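NleG5-1 effector (Enterobacteria phage YYZ-2008, PDB 5VGC) is a bacterial effector with a RING-related NleG region that probably acts as a ubiquitin-protein transferase, and it binds calcium in the crystal. Local coordinates at residues A[77-82]-A[89-94]; A[27-32]-A[55-60]; A[34-39]-A[47-52]. The protein carries 1 engineered substitution. All blocks are in the same frame, centred on the assembly; numbering follows the deposited sequence.

Interaction 1: residues A[77-82]-A[89-94]; sequences YIEHIE and SLTSRE
OE2 of E82 is gripped twice: by the hydroxyl of S92, with OG 2.9 Å from OE2, and by the backbone N of G59 in strand 57-60. Two consecutive helices, 68-85 and 92-102, meet here across a short connection, and the second opens with a capping box. The S92 hydroxyl meets OE2 from above the carboxylate plane, 44° out of it. OE1 of E82 takes a weak bond from the backbone N of S92 (3.3 Å), nearly straight at 168°, and the two bonds from S92, one to each oxygen, limit rotation of the carboxylate. T91 is the N-cap: its backbone N gives a 2.7 Å bond to OE1 of E94, and N of E94 returns a weak bond to OG1 of T91. With the E82 carboxylate also set at this N-terminus, the helix dipole would probably favour its negative charge. The first torsion of E82 places CG beside its backbone N (chi1 -78°), and the chain then runs extended across to S92. R83, on helix 68-85, forms a salt bridge with E94, a second polar link between the two helices. One turn before E82, CG of E79 lies 3.7 Å from CG2 of T91.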
ATOM      1  N   TYR A  77     -14.010   1.654 -30.706  1.00 36.77           N
ATOM      2  CA  TYR A  77     -12.988   0.794 -31.315  1.00 39.73           C
ATOM      3  C   TYR A  77     -11.647   0.868 -30.601  1.00 34.95           C
ATOM      4  O   TYR A  77     -10.960  -0.156 -30.484  1.00 33.67           O
ATOM      5  CB  TYR A  77     -12.854   1.040 -32.827  1.00 52.18           C
ATOM      6  CG  TYR A  77     -13.954   0.382 -33.663  1.00 60.77           C
ATOM      7  CD1 TYR A  77     -14.292  -0.975 -33.492  1.00 59.99           C
ATOM      8  CD2 TYR A  77     -14.657   1.114 -34.619  1.00 68.53           C
ATOM      9  CE1 TYR A  77     -15.290  -1.564 -34.243  1.00 83.18           C
ATOM     10  CE2 TYR A  77     -15.654   0.522 -35.388  1.00 84.55           C
ATOM     11  CZ  TYR A  77     -15.966  -0.818 -35.194  1.00 96.73           C
ATOM     12  OH  TYR A  77     -16.949  -1.426 -35.947  1.00 91.16           O
ATOM     13  N   ILE A  78     -11.274   2.054 -30.110  1.00 46.36           N
ATOM     14  CA  ILE A  78     -10.072   2.183 -29.258  1.00 39.02           C
ATOM     15  C   ILE A  78     -10.245   1.376 -27.979  1.00 33.02           C
ATOM     16  O   ILE A  78      -9.330   0.647 -27.585  1.00 27.75           O
ATOM     17  CB  ILE A  78      -9.701   3.645 -28.901  1.00 46.26           C
ATOM     18  CG1 ILE A  78      -9.251   4.395 -30.155  1.00 56.83           C
ATOM     19  CG2 ILE A  78      -8.565   3.675 -27.854  1.00 43.35           C
ATOM     20  CD1 ILE A  78      -8.908   5.853 -29.953  1.00 59.42           C
ATOM     21  N   GLU A  79     -11.405   1.508 -27.330  1.00 30.45           N
ATOM     22  CA  GLU A  79     -11.677   0.687 -26.145  1.00 25.82           C
ATOM     23  C   GLU A  79     -11.490  -0.795 -26.442  1.00 21.96           C
ATOM     24  O   GLU A  79     -10.789  -1.500 -25.698  1.00 18.85           O
ATOM     25  CB  GLU A  79     -13.069   0.954 -25.578  1.00 31.05           C
ATOM     26  CG  GLU A  79     -13.037   1.945 -24.427  1.00 34.56           C
ATOM     27  CD  GLU A  79     -14.386   2.133 -23.798  1.00 36.36           C
ATOM     28  OE1 GLU A  79     -14.673   3.260 -23.322  1.00 42.20           O
ATOM     29  OE2 GLU A  79     -15.156   1.153 -23.789  1.00 40.71           O
ATOM     30  N   HIS A  80     -12.109  -1.255 -27.536  1.00 27.57           N
ATOM     31  CA  HIS A  80     -11.934  -2.651 -27.964  1.00 24.35           C
ATOM     32  C   HIS A  80     -10.470  -3.023 -28.218  1.00 23.53           C
ATOM     33  O   HIS A  80      -9.980  -4.032 -27.713  1.00 26.29           O
ATOM     34  CB  HIS A  80     -12.733  -2.981 -29.218  1.00 27.86           C
ATOM     35  CG  HIS A  80     -12.762  -4.453 -29.520  1.00 31.00           C
ATOM     36  ND1 HIS A  80     -11.865  -5.060 -30.366  1.00 28.68           N
ATOM     37  CD2 HIS A  80     -13.572  -5.441 -29.064  1.00 36.86           C
ATOM     38  CE1 HIS A  80     -12.129  -6.354 -30.431  1.00 29.89           C
ATOM     39  NE2 HIS A  80     -13.163  -6.609 -29.653  1.00 31.79           N
ATOM     40  N   ILE A  81      -9.774  -2.215 -28.995  1.00 24.05           N
ATOM     41  CA  ILE A  81      -8.378  -2.528 -29.291  1.00 34.43           C
ATOM     42  C   ILE A  81      -7.578  -2.622 -27.995  1.00 32.65           C
ATOM     43  O   ILE A  81      -6.800  -3.567 -27.797  1.00 39.62           O
ATOM     44  CB  ILE A  81      -7.739  -1.498 -30.251  1.00 42.95           C
ATOM     45  CG1 ILE A  81      -8.354  -1.624 -31.640  1.00 45.50           C
ATOM     46  CG2 ILE A  81      -6.229  -1.713 -30.348  1.00 50.39           C
ATOM     47  CD1 ILE A  81      -8.196  -0.371 -32.470  1.00 61.53           C
ATOM     48  N   GLU A  82      -7.781  -1.636 -27.122  1.00 38.34           N
ATOM     49  CA  GLU A  82      -7.138  -1.605 -25.812  1.00 40.21           C
ATOM     50  C   GLU A  82      -7.445  -2.874 -25.030  1.00 27.67           C
ATOM     51  O   GLU A  82      -6.524  -3.519 -24.528  1.00 34.77           O
ATOM     52  CB  GLU A  82      -7.557  -0.366 -25.010  1.00 41.14           C
ATOM     53  CG  GLU A  82      -6.845   0.894 -25.451  1.00 59.07           C
ATOM     54  CD  GLU A  82      -7.297   2.135 -24.697  1.00 57.43           C
ATOM     55  OE1 GLU A  82      -8.315   2.066 -23.954  1.00 41.61           O
ATOM     56  OE2 GLU A  82      -6.615   3.173 -24.844  1.00 52.88           O
ATOM     57  N   SER A  89      -7.767  -7.694 -20.053  1.00 23.67           N
ATOM     58  CA  SER A  89      -8.769  -7.093 -20.931  1.00 23.33           C
ATOM     59  C   SER A  89      -9.231  -5.725 -20.413  1.00 18.95           C
ATOM     60  O   SER A  89     -10.408  -5.356 -20.517  1.00 15.86           O
ATOM     61  CB  SER A  89      -9.944  -8.072 -21.141  1.00 27.77           C
ATOM     62  OG  SER A  89      -9.450  -9.387 -21.441  1.00 19.35           O
ATOM     63  N   LEU A  90      -8.278  -4.973 -19.863  1.00 17.38           N
ATOM     64  CA  LEU A  90      -8.520  -3.642 -19.326  1.00 13.66           C
ATOM     65  C   LEU A  90      -8.372  -2.559 -20.383  1.00 13.13           C
ATOM     66  O   LEU A  90      -7.529  -2.675 -21.273  1.00 11.85           O
ATOM     67  CB  LEU A  90      -7.517  -3.351 -18.205  1.00 14.61           C
ATOM     68  CG  LEU A  90      -7.472  -4.323 -17.028  1.00 16.18           C
ATOM     69  CD1 LEU A  90      -6.286  -3.995 -16.140  1.00 17.48           C
ATOM     70  CD2 LEU A  90      -8.778  -4.294 -16.236  1.00 15.62           C
ATOM     71  N   THR A  91      -9.181  -1.508 -20.279  1.00 12.22           N
ATOM     72  CA  THR A  91      -8.878  -0.249 -20.963  1.00 17.24           C
ATOM     73  C   THR A  91      -7.735   0.501 -20.264  1.00 17.27           C
ATOM     74  O   THR A  91      -7.437   0.267 -19.098  1.00 21.19           O
ATOM     75  CB  THR A  91     -10.087   0.700 -20.991  1.00 22.87           C
ATOM     76  OG1 THR A  91     -10.508   1.026 -19.655  1.00 17.35           O
ATOM     77  CG2 THR A  91     -11.230   0.074 -21.761  1.00 23.74           C
ATOM     78  N   SER A  92      -7.105   1.413 -20.987  1.00 18.24           N
ATOM     79  CA  SER A  92      -6.047   2.259 -20.432  1.00 23.17           C
ATOM     80  C   SER A  92      -6.514   3.104 -19.243  1.00 27.25           C
ATOM     81  O   SER A  92      -5.788   3.287 -18.255  1.00 28.75           O
ATOM     82  CB  SER A  92      -5.460   3.179 -21.503  1.00 24.03           C
ATOM     83  OG  SER A  92      -6.452   3.970 -22.104  1.00 27.40           O
ATOM     84  N   ARG A  93      -7.743   3.605 -19.336  1.00 25.24           N
ATOM     85  CA  ARG A  93      -8.353   4.366 -18.242  1.00 26.93           C
ATOM     86  C   ARG A  93      -8.369   3.520 -16.948  1.00 24.66           C
ATOM     87  O   ARG A  93      -7.942   3.984 -15.864  1.00 39.03           O
ATOM     88  CB  ARG A  93      -9.751   4.800 -18.665  1.00 30.14           C
ATOM     89  CG  ARG A  93     -10.287   6.073 -18.020  1.00 40.81           C
ATOM     90  CD  ARG A  93     -11.794   6.191 -18.199  1.00 46.49           C
ATOM     91  NE  ARG A  93     -12.438   5.020 -17.599  1.00 80.58           N
ATOM     92  CZ  ARG A  93     -12.713   4.846 -16.305  1.00 84.30           C
ATOM     93  NH1 ARG A  93     -13.288   3.705 -15.925  1.00 66.98           N
ATOM     94  NH2 ARG A  93     -12.435   5.784 -15.392  1.00 70.26           N
ATOM     95  N   GLU A  94      -8.834   2.277 -17.065  1.00 23.28           N
ATOM     96  CA  GLU A  94      -8.901   1.369 -15.909  1.00 22.61           C
ATOM     97  C   GLU A  94      -7.522   1.106 -15.338  1.00 21.78           C
ATOM     98  O   GLU A  94      -7.321   1.094 -14.103  1.00 23.33           O
ATOM     99  CB  GLU A  94      -9.572   0.046 -16.298  1.00 24.41           C
ATOM    100  CG  GLU A  94     -11.063   0.163 -16.603  1.00 25.72           C
ATOM    101  CD  GLU A  94     -11.626  -1.022 -17.378  1.00 26.74           C
ATOM    102  OE1 GLU A  94     -10.851  -1.690 -18.103  1.00 30.72           O
ATOM    103  OE2 GLU A  94     -12.851  -1.289 -17.269  1.00 25.85           O
TER

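Interaction 2: residues A[27-32]-A[55-60]; sequences EIRNQT and GYFMGS
R29 meets F57 first, laying its aliphatic chain against one end of the ring: CG of R29 lies 3.7 Å from CZ of F57, with CB and CD also close to that carbon. With CG beside the backbone N (chi1 -56°) and a bend at chi3, the chain carries its guanidinium past the ring, where CE2 of F57 sits at the guanidinium edge, 3.6 Å from NH2 of R29. The two planes are inclined by only 23°, and NH2 approaches the ring obliquely. The same NH2 is hydrogen-bonded to the carbonyl of L85, which holds the arginine's end at the finish of helix 68-85. T32, one helical turn on, reaches CD1 and CE1 of the ring with CB and OG1, the hydroxyl coming in obliquely. That hydroxyl is turned back on its own helix, OG1 of T32 giving a 2.6 Å bond to O of R29 from above the carbonyl plane. F57 thus fits between two side chains of successive turns, a helix-on-sheet packing far from the calcium sites. Helix 22-34 packs on the three-stranded antiparallel sheet: I28 and T32 also touch strand 37-41, T32 and F57 both reach I48 of strand 44-50, and OD1 of N86 accepts a hydrogen bond from the backbone N of F57.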
ATOM      1  N   GLU A  27       2.671  -7.913 -33.707  1.00 81.54           N
ATOM      2  CA  GLU A  27       3.207  -6.850 -34.579  1.00 92.21           C
ATOM      3  C   GLU A  27       2.736  -5.449 -34.155  1.00 80.03           C
ATOM      4  O   GLU A  27       3.513  -4.482 -34.244  1.00 87.39           O
ATOM      5  CB  GLU A  27       2.920  -7.137 -36.068  1.00108.85           C
ATOM      6  CG  GLU A  27       3.858  -8.203 -36.655  1.00105.20           C
ATOM      7  CD  GLU A  27       3.311  -8.925 -37.886  1.00120.54           C
ATOM      8  OE1 GLU A  27       2.478  -8.349 -38.618  1.00114.95           O
ATOM      9  OE2 GLU A  27       3.725 -10.081 -38.124  1.00113.28           O
ATOM     10  N   ILE A  28       1.493  -5.335 -33.678  1.00 76.86           N
ATOM     11  CA  ILE A  28       1.031  -4.062 -33.081  1.00 73.96           C
ATOM     12  C   ILE A  28       1.900  -3.728 -31.862  1.00 72.19           C
ATOM     13  O   ILE A  28       2.385  -2.591 -31.742  1.00 68.53           O
ATOM     14  CB  ILE A  28      -0.455  -4.050 -32.648  1.00 71.33           C
ATOM     15  CG1 ILE A  28      -1.397  -4.415 -33.806  1.00 71.95           C
ATOM     16  CG2 ILE A  28      -0.835  -2.667 -32.122  1.00 69.24           C
ATOM     17  CD1 ILE A  28      -2.793  -4.806 -33.366  1.00 73.35           C
ATOM     18  N   ARG A  29       2.095  -4.713 -30.974  1.00 71.46           N
ATOM     19  CA  ARG A  29       2.941  -4.520 -29.780  1.00 79.46           C
ATOM     20  C   ARG A  29       4.385  -4.114 -30.143  1.00105.99           C
ATOM     21  O   ARG A  29       4.985  -3.267 -29.468  1.00129.64           O
ATOM     22  CB  ARG A  29       2.999  -5.761 -28.893  1.00 79.22           C
ATOM     23  CG  ARG A  29       1.685  -6.335 -28.387  1.00 79.30           C
ATOM     24  CD  ARG A  29       1.973  -7.311 -27.244  1.00 74.75           C
ATOM     25  NE  ARG A  29       1.043  -8.445 -27.124  1.00 73.10           N
ATOM     26  CZ  ARG A  29      -0.223  -8.370 -26.721  1.00 68.07           C
ATOM     27  NH1 ARG A  29      -0.958  -9.477 -26.652  1.00 66.99           N
ATOM     28  NH2 ARG A  29      -0.766  -7.203 -26.395  1.00 67.40           N
ATOM     29  N   ASN A  30       4.934  -4.721 -31.201  1.00119.21           N
ATOM     30  CA  ASN A  30       6.261  -4.336 -31.715  1.00 94.75           C
ATOM     31  C   ASN A  30       6.272  -2.874 -32.196  1.00 92.94           C
ATOM     32  O   ASN A  30       7.110  -2.074 -31.748  1.00 93.93           O
ATOM     33  CB  ASN A  30       6.710  -5.267 -32.850  1.00102.18           C
ATOM     34  CG  ASN A  30       6.962  -6.704 -32.384  1.00112.16           C
ATOM     35  OD1 ASN A  30       6.923  -7.016 -31.190  1.00 92.37           O
ATOM     36  ND2 ASN A  30       7.220  -7.591 -33.342  1.00118.68           N
ATOM     37  N   GLN A  31       5.339  -2.529 -33.091  1.00 84.97           N
ATOM     38  CA  GLN A  31       5.229  -1.144 -33.604  1.00 87.76           C
ATOM     39  C   GLN A  31       5.088  -0.075 -32.502  1.00100.15           C
ATOM     40  O   GLN A  31       5.625   1.029 -32.637  1.00 94.91           O
ATOM     41  CB  GLN A  31       4.104  -1.019 -34.647  1.00 93.83           C
ATOM     42  CG  GLN A  31       4.489  -1.547 -36.031  1.00107.80           C
ATOM     43  CD  GLN A  31       5.080  -0.470 -36.947  1.00121.89           C
ATOM     44  OE1 GLN A  31       4.538   0.632 -37.046  1.00114.64           O
ATOM     45  NE2 GLN A  31       6.189  -0.788 -37.623  1.00106.66           N
ATOM     46  N   THR A  32       4.384  -0.405 -31.415  1.00124.35           N
ATOM     47  CA  THR A  32       4.338   0.472 -30.230  1.00 92.04           C
ATOM     48  C   THR A  32       5.653   0.461 -29.459  1.00 91.11           C
ATOM     49  O   THR A  32       6.175   1.520 -29.117  1.00 81.75           O
ATOM     50  CB  THR A  32       3.236   0.067 -29.241  1.00102.19           C
ATOM     51  OG1 THR A  32       3.460  -1.275 -28.801  1.00141.74           O
ATOM     52  CG2 THR A  32       1.873   0.163 -29.876  1.00112.13           C
ATOM     53  N   GLY A  55       3.609  -3.669 -20.571  1.00 74.97           N
ATOM     54  CA  GLY A  55       2.620  -4.604 -21.089  1.00 65.53           C
ATOM     55  C   GLY A  55       1.244  -4.033 -21.395  1.00 69.06           C
ATOM     56  O   GLY A  55       0.359  -4.771 -21.847  1.00 84.70           O
ATOM     57  N   TYR A  56       1.054  -2.735 -21.160  1.00 53.24           N
ATOM     58  CA  TYR A  56      -0.239  -2.097 -21.394  1.00 46.65           C
ATOM     59  C   TYR A  56      -0.118  -1.007 -22.437  1.00 46.16           C
ATOM     60  O   TYR A  56       0.923  -0.357 -22.555  1.00 49.96           O
ATOM     61  CB  TYR A  56      -0.816  -1.528 -20.104  1.00 43.22           C
ATOM     62  CG  TYR A  56      -1.113  -2.586 -19.070  1.00 42.24           C
ATOM     63  CD1 TYR A  56      -2.375  -3.159 -18.959  1.00 40.83           C
ATOM     64  CD2 TYR A  56      -0.126  -3.007 -18.199  1.00 43.40           C
ATOM     65  CE1 TYR A  56      -2.636  -4.118 -18.010  1.00 41.99           C
ATOM     66  CE2 TYR A  56      -0.380  -3.973 -17.239  1.00 44.36           C
ATOM     67  CZ  TYR A  56      -1.633  -4.524 -17.152  1.00 43.75           C
ATOM     68  OH  TYR A  56      -1.872  -5.473 -16.197  1.00 45.83           O
ATOM     69  N   PHE A  57      -1.195  -0.817 -23.185  1.00 44.95           N
ATOM     70  CA  PHE A  57      -1.205   0.021 -24.366  1.00 46.52           C
ATOM     71  C   PHE A  57      -2.400   0.956 -24.319  1.00 46.39           C
ATOM     72  O   PHE A  57      -3.451   0.626 -23.763  1.00 44.57           O
ATOM     73  CB  PHE A  57      -1.235  -0.845 -25.632  1.00 46.40           C
ATOM     74  CG  PHE A  57      -0.123  -1.844 -25.695  1.00 46.99           C
ATOM     75  CD1 PHE A  57       1.132  -1.485 -26.175  1.00 50.32           C
ATOM     76  CD2 PHE A  57      -0.324  -3.139 -25.258  1.00 48.90           C
ATOM     77  CE1 PHE A  57       2.163  -2.417 -26.224  1.00 54.26           C
ATOM     78  CE2 PHE A  57       0.702  -4.073 -25.301  1.00 53.49           C
ATOM     79  CZ  PHE A  57       1.947  -3.718 -25.786  1.00 55.14           C
ATOM     80  N   MET A  58      -2.215   2.121 -24.927  1.00 48.91           N
ATOM     81  CA  MET A  58      -3.141   3.229 -24.805  1.00 55.10           C
ATOM     82  C   MET A  58      -3.343   3.811 -26.184  1.00 61.98           C
ATOM     83  O   MET A  58      -2.361   4.061 -26.901  1.00 79.77           O
ATOM     84  CB  MET A  58      -2.541   4.253 -23.815  1.00 67.48           C
ATOM     85  CG  MET A  58      -2.949   5.713 -23.929  1.00 69.27           C
ATOM     86  SD  MET A  58      -2.135   6.670 -22.617  1.00 77.05           S
ATOM     87  CE  MET A  58      -0.383   6.435 -22.939  1.00 87.28           C
ATOM     88  N   GLY A  59      -4.607   4.018 -26.545  1.00 57.02           N
ATOM     89  CA  GLY A  59      -4.970   4.443 -27.887  1.00 59.63           C
ATOM     90  C   GLY A  59      -5.478   5.862 -27.924  1.00 64.79           C
ATOM     91  O   GLY A  59      -6.217   6.273 -27.028  1.00 63.61           O
ATOM     92  N   SER A  60      -5.086   6.608 -28.957  1.00 71.88           N
ATOM     93  CA  SER A  60      -5.617   7.952 -29.199  1.00 78.81           C
ATOM     94  C   SER A  60      -6.127   8.060 -30.627  1.00 74.12           C
ATOM     95  O   SER A  60      -5.633   7.362 -31.524  1.00 73.88           O
ATOM     96  CB  SER A  60      -4.553   9.020 -28.924  1.00 90.17           C
ATOM     97  OG  SER A  60      -3.430   8.871 -29.781  1.00119.16           O
TER

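Interaction 3: residues A[34-39]-A[47-52]; sequences RGEAQI and SIRPMQ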
ATOM      1  N   ARG A  34       8.532   0.015 -30.532  1.00160.76           N
ATOM      2  CA  ARG A  34       9.455   0.923 -31.239  1.00166.71           C
ATOM      3  C   ARG A  34       9.211   2.388 -30.840  1.00111.99           C
ATOM      4  O   ARG A  34      10.100   3.050 -30.308  1.00 91.74           O
ATOM      5  CB  ARG A  34       9.361   0.769 -32.768  1.00189.17           C
ATOM      6  CG  ARG A  34       9.863  -0.556 -33.352  1.00179.30           C
ATOM      7  CD  ARG A  34      11.226  -1.009 -32.836  1.00166.14           C
ATOM      8  NE  ARG A  34      12.247   0.041 -32.889  1.00152.00           N
ATOM      9  CZ  ARG A  34      13.443  -0.018 -32.295  1.00153.90           C
ATOM     10  NH1 ARG A  34      14.287   1.005 -32.414  1.00163.92           N
ATOM     11  NH2 ARG A  34      13.821  -1.083 -31.584  1.00151.55           N
ATOM     12  N   GLY A  35       8.003   2.877 -31.094  1.00104.91           N
ATOM     13  CA  GLY A  35       7.624   4.248 -30.735  1.00114.72           C
ATOM     14  C   GLY A  35       6.130   4.370 -30.525  1.00 93.55           C
ATOM     15  O   GLY A  35       5.660   4.523 -29.396  1.00 63.75           O
ATOM     16  N   GLU A  36       5.396   4.306 -31.631  1.00 66.39           N
ATOM     17  CA  GLU A  36       3.935   4.251 -31.629  1.00 60.20           C
ATOM     18  C   GLU A  36       3.499   3.375 -32.788  1.00 63.52           C
ATOM     19  O   GLU A  36       4.227   3.265 -33.773  1.00 73.98           O
ATOM     20  CB  GLU A  36       3.307   5.651 -31.755  1.00 58.95           C
ATOM     21  CG  GLU A  36       3.324   6.291 -33.147  1.00 64.28           C
ATOM     22  CD  GLU A  36       2.374   7.473 -33.246  1.00 63.89           C
ATOM     23  OE1 GLU A  36       2.325   8.246 -32.265  1.00 68.49           O
ATOM     24  OE2 GLU A  36       1.676   7.623 -34.283  1.00 59.04           O
ATOM     25  N   ALA A  37       2.322   2.760 -32.676  1.00 80.38           N
ATOM     26  CA  ALA A  37       1.768   1.961 -33.778  1.00 58.81           C
ATOM     27  C   ALA A  37       0.539   2.680 -34.356  1.00 75.17           C
ATOM     28  O   ALA A  37      -0.409   3.014 -33.623  1.00 66.21           O
ATOM     29  CB  ALA A  37       1.419   0.561 -33.308  1.00 52.14           C
ATOM     30  N   GLN A  38       0.578   2.932 -35.668  1.00 77.90           N
ATOM     31  CA  GLN A  38      -0.537   3.557 -36.389  1.00 85.99           C
ATOM     32  C   GLN A  38      -1.442   2.467 -36.958  1.00102.53           C
ATOM     33  O   GLN A  38      -1.061   1.766 -37.901  1.00115.12           O
ATOM     34  CB  GLN A  38      -0.044   4.499 -37.502  1.00 85.84           C
ATOM     35  CG  GLN A  38       0.231   5.932 -37.044  1.00 94.15           C
ATOM     36  CD  GLN A  38      -1.032   6.758 -36.810  1.00111.70           C
ATOM     37  OE1 GLN A  38      -2.072   6.546 -37.442  1.00111.71           O
ATOM     38  NE2 GLN A  38      -0.939   7.713 -35.897  1.00 73.77           N
ATOM     39  N   ILE A  39      -2.633   2.336 -36.371  1.00 92.87           N
ATOM     40  CA  ILE A  39      -3.637   1.373 -36.810  1.00 88.09           C
ATOM     41  C   ILE A  39      -4.668   2.065 -37.711  1.00 85.54           C
ATOM     42  O   ILE A  39      -5.107   3.187 -37.419  1.00 52.77           O
ATOM     43  CB  ILE A  39      -4.301   0.662 -35.597  1.00 91.65           C
ATOM     44  CG1 ILE A  39      -3.328  -0.373 -35.018  1.00 91.84           C
ATOM     45  CG2 ILE A  39      -5.620  -0.020 -35.987  1.00 81.43           C
ATOM     46  CD1 ILE A  39      -3.755  -0.980 -33.700  1.00 76.75           C
ATOM     47  N   SER A  47      -3.811   5.846 -33.022  1.00 90.37           N
ATOM     48  CA  SER A  47      -2.413   5.721 -32.613  1.00 74.06           C
ATOM     49  C   SER A  47      -2.335   5.002 -31.275  1.00 53.42           C
ATOM     50  O   SER A  47      -2.888   5.478 -30.277  1.00 74.11           O
ATOM     51  CB  SER A  47      -1.765   7.106 -32.504  1.00 84.79           C
ATOM     52  OG  SER A  47      -0.372   6.985 -32.236  1.00115.01           O
ATOM     53  N   ILE A  48      -1.655   3.860 -31.259  1.00 38.35           N
ATOM     54  CA  ILE A  48      -1.427   3.114 -30.031  1.00 37.38           C
ATOM     55  C   ILE A  48      -0.019   3.433 -29.534  1.00 44.60           C
ATOM     56  O   ILE A  48       0.969   3.221 -30.264  1.00 45.04           O
ATOM     57  CB  ILE A  48      -1.565   1.594 -30.248  1.00 37.77           C
ATOM     58  CG1 ILE A  48      -2.869   1.250 -30.983  1.00 47.85           C
ATOM     59  CG2 ILE A  48      -1.509   0.846 -28.930  1.00 43.38           C
ATOM     60  CD1 ILE A  48      -4.129   1.896 -30.445  1.00 52.12           C
ATOM     61  N   ARG A  49       0.061   3.936 -28.300  1.00 43.32           N
ATOM     62  CA  ARG A  49       1.330   4.143 -27.592  1.00 49.81           C
ATOM     63  C   ARG A  49       1.397   3.221 -26.369  1.00 60.38           C
ATOM     64  O   ARG A  49       0.346   2.880 -25.783  1.00 77.73           O
ATOM     65  CB  ARG A  49       1.468   5.595 -27.137  1.00 61.24           C
ATOM     66  CG  ARG A  49       1.609   6.582 -28.284  1.00 73.30           C
ATOM     67  CD  ARG A  49       1.273   8.013 -27.886  1.00 79.21           C
ATOM     68  NE  ARG A  49       0.804   8.794 -29.033  1.00 84.00           N
ATOM     69  CZ  ARG A  49       0.209   9.987 -28.960  1.00101.59           C
ATOM     70  NH1 ARG A  49      -0.010  10.578 -27.787  1.00113.42           N
ATOM     71  NH2 ARG A  49      -0.179  10.597 -30.078  1.00110.32           N
ATOM     72  N   PRO A  50       2.621   2.810 -25.990  1.00 47.87           N
ATOM     73  CA  PRO A  50       2.791   1.964 -24.819  1.00 59.42           C
ATOM     74  C   PRO A  50       2.615   2.803 -23.557  1.00 66.82           C
ATOM     75  O   PRO A  50       3.127   3.920 -23.483  1.00 74.75           O
ATOM     76  CB  PRO A  50       4.244   1.479 -24.946  1.00 48.59           C
ATOM     77  CG  PRO A  50       4.943   2.598 -25.633  1.00 48.81           C
ATOM     78  CD  PRO A  50       3.922   3.169 -26.586  1.00 46.97           C
ATOM     79  N   MET A  51       1.897   2.270 -22.578  1.00 74.57           N
ATOM     80  CA  MET A  51       1.658   2.997 -21.332  1.00 61.97           C
ATOM     81  C   MET A  51       2.889   2.946 -20.457  1.00 66.05           C
ATOM     82  O   MET A  51       3.831   2.195 -20.719  1.00 64.13           O
ATOM     83  CB  MET A  51       0.455   2.426 -20.583  1.00 57.98           C
ATOM     84  CG  MET A  51      -0.869   2.672 -21.308  1.00 57.93           C
ATOM     85  SD  MET A  51      -2.292   2.178 -20.323  1.00 49.11           S
ATOM     86  CE  MET A  51      -2.334   3.580 -19.191  1.00 48.80           C
ATOM     87  N   GLN A  52       2.861   3.754 -19.404  1.00 67.27           N
ATOM     88  CA  GLN A  52       3.984   3.883 -18.485  1.00 73.17           C
ATOM     89  C   GLN A  52       4.263   2.536 -17.805  1.00 70.00           C
ATOM     90  O   GLN A  52       5.404   2.230 -17.477  1.00 90.91           O
ATOM     91  CB  GLN A  52       3.748   4.988 -17.436  1.00 90.42           C
ATOM     92  CG  GLN A  52       3.402   6.367 -18.012  1.00117.16           C
ATOM     93  CD  GLN A  52       1.915   6.560 -18.333  1.00142.88           C
ATOM     94  OE1 GLN A  52       1.241   5.648 -18.851  1.00 68.57           O
ATOM     95  NE2 GLN A  52       1.400   7.750 -18.039  1.00160.17           N
TER
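A37 and I48 exchange two backbone bonds, N of A37 to O of I48 and N of I48 to O of A37, each 2.8 Å long and nearly straight. Both donors lie in the carbonyl plane of their acceptor, which satisfies all four polar backbone atoms of the pair. Each of the two carbonyl oxygens also has a CA-H...O contact, that of I48 with CA of E36 and that of A37 with CA of S47. These are neighbouring strands of a beta hairpin, 37-41 and 44-50, in which A37 and I48 form an antiparallel hydrogen-bonded pair and Q38 and S47 a non-hydrogen-bonded one. On the face of Q38 and S47, OE2 of E36 accepts from NE2 of Q38 at 3.1 Å, nearly along its C-O axis and in the plane of the amide; NE2 gives a further bond to OD1 of N62. OG of S47 lies 3.0 Å from each carboxylate oxygen of E36. R49 runs alongside E36, extended from CG to NE, and its NE makes a long salt bridge of 3.6 Å with OE1 of E36, the carboxylate and guanidinium planes 23° apart. On the other face, where A37 and I48 point, CD1 of I39 packs on CG1 of I48 at 3.6 Å.

Interactions 2 and 3 almost coincide, their centres about 4 Å apart, while the centre of interaction 1 lies about 11 Å and 13 Å from theirs; all three are more than 20 Å from the chain's centre. Along the chain, interaction 3 closes within the span of interaction 2, and interaction 1 follows both. The sheet of strands 37-41, 44-50 and 57-60 connects them: interaction 3 pairs its first two strands, and interaction 2 sets helix 22-34 against its third. Probable backbone bonds, R49 N to M58 O and M51 N to Y56 O, join these two contacts. Helix 68-85 adds interaction 1, with I81 packing on I39 and I48. Together they form one compact helix-and-sheet unit in the N-terminal half.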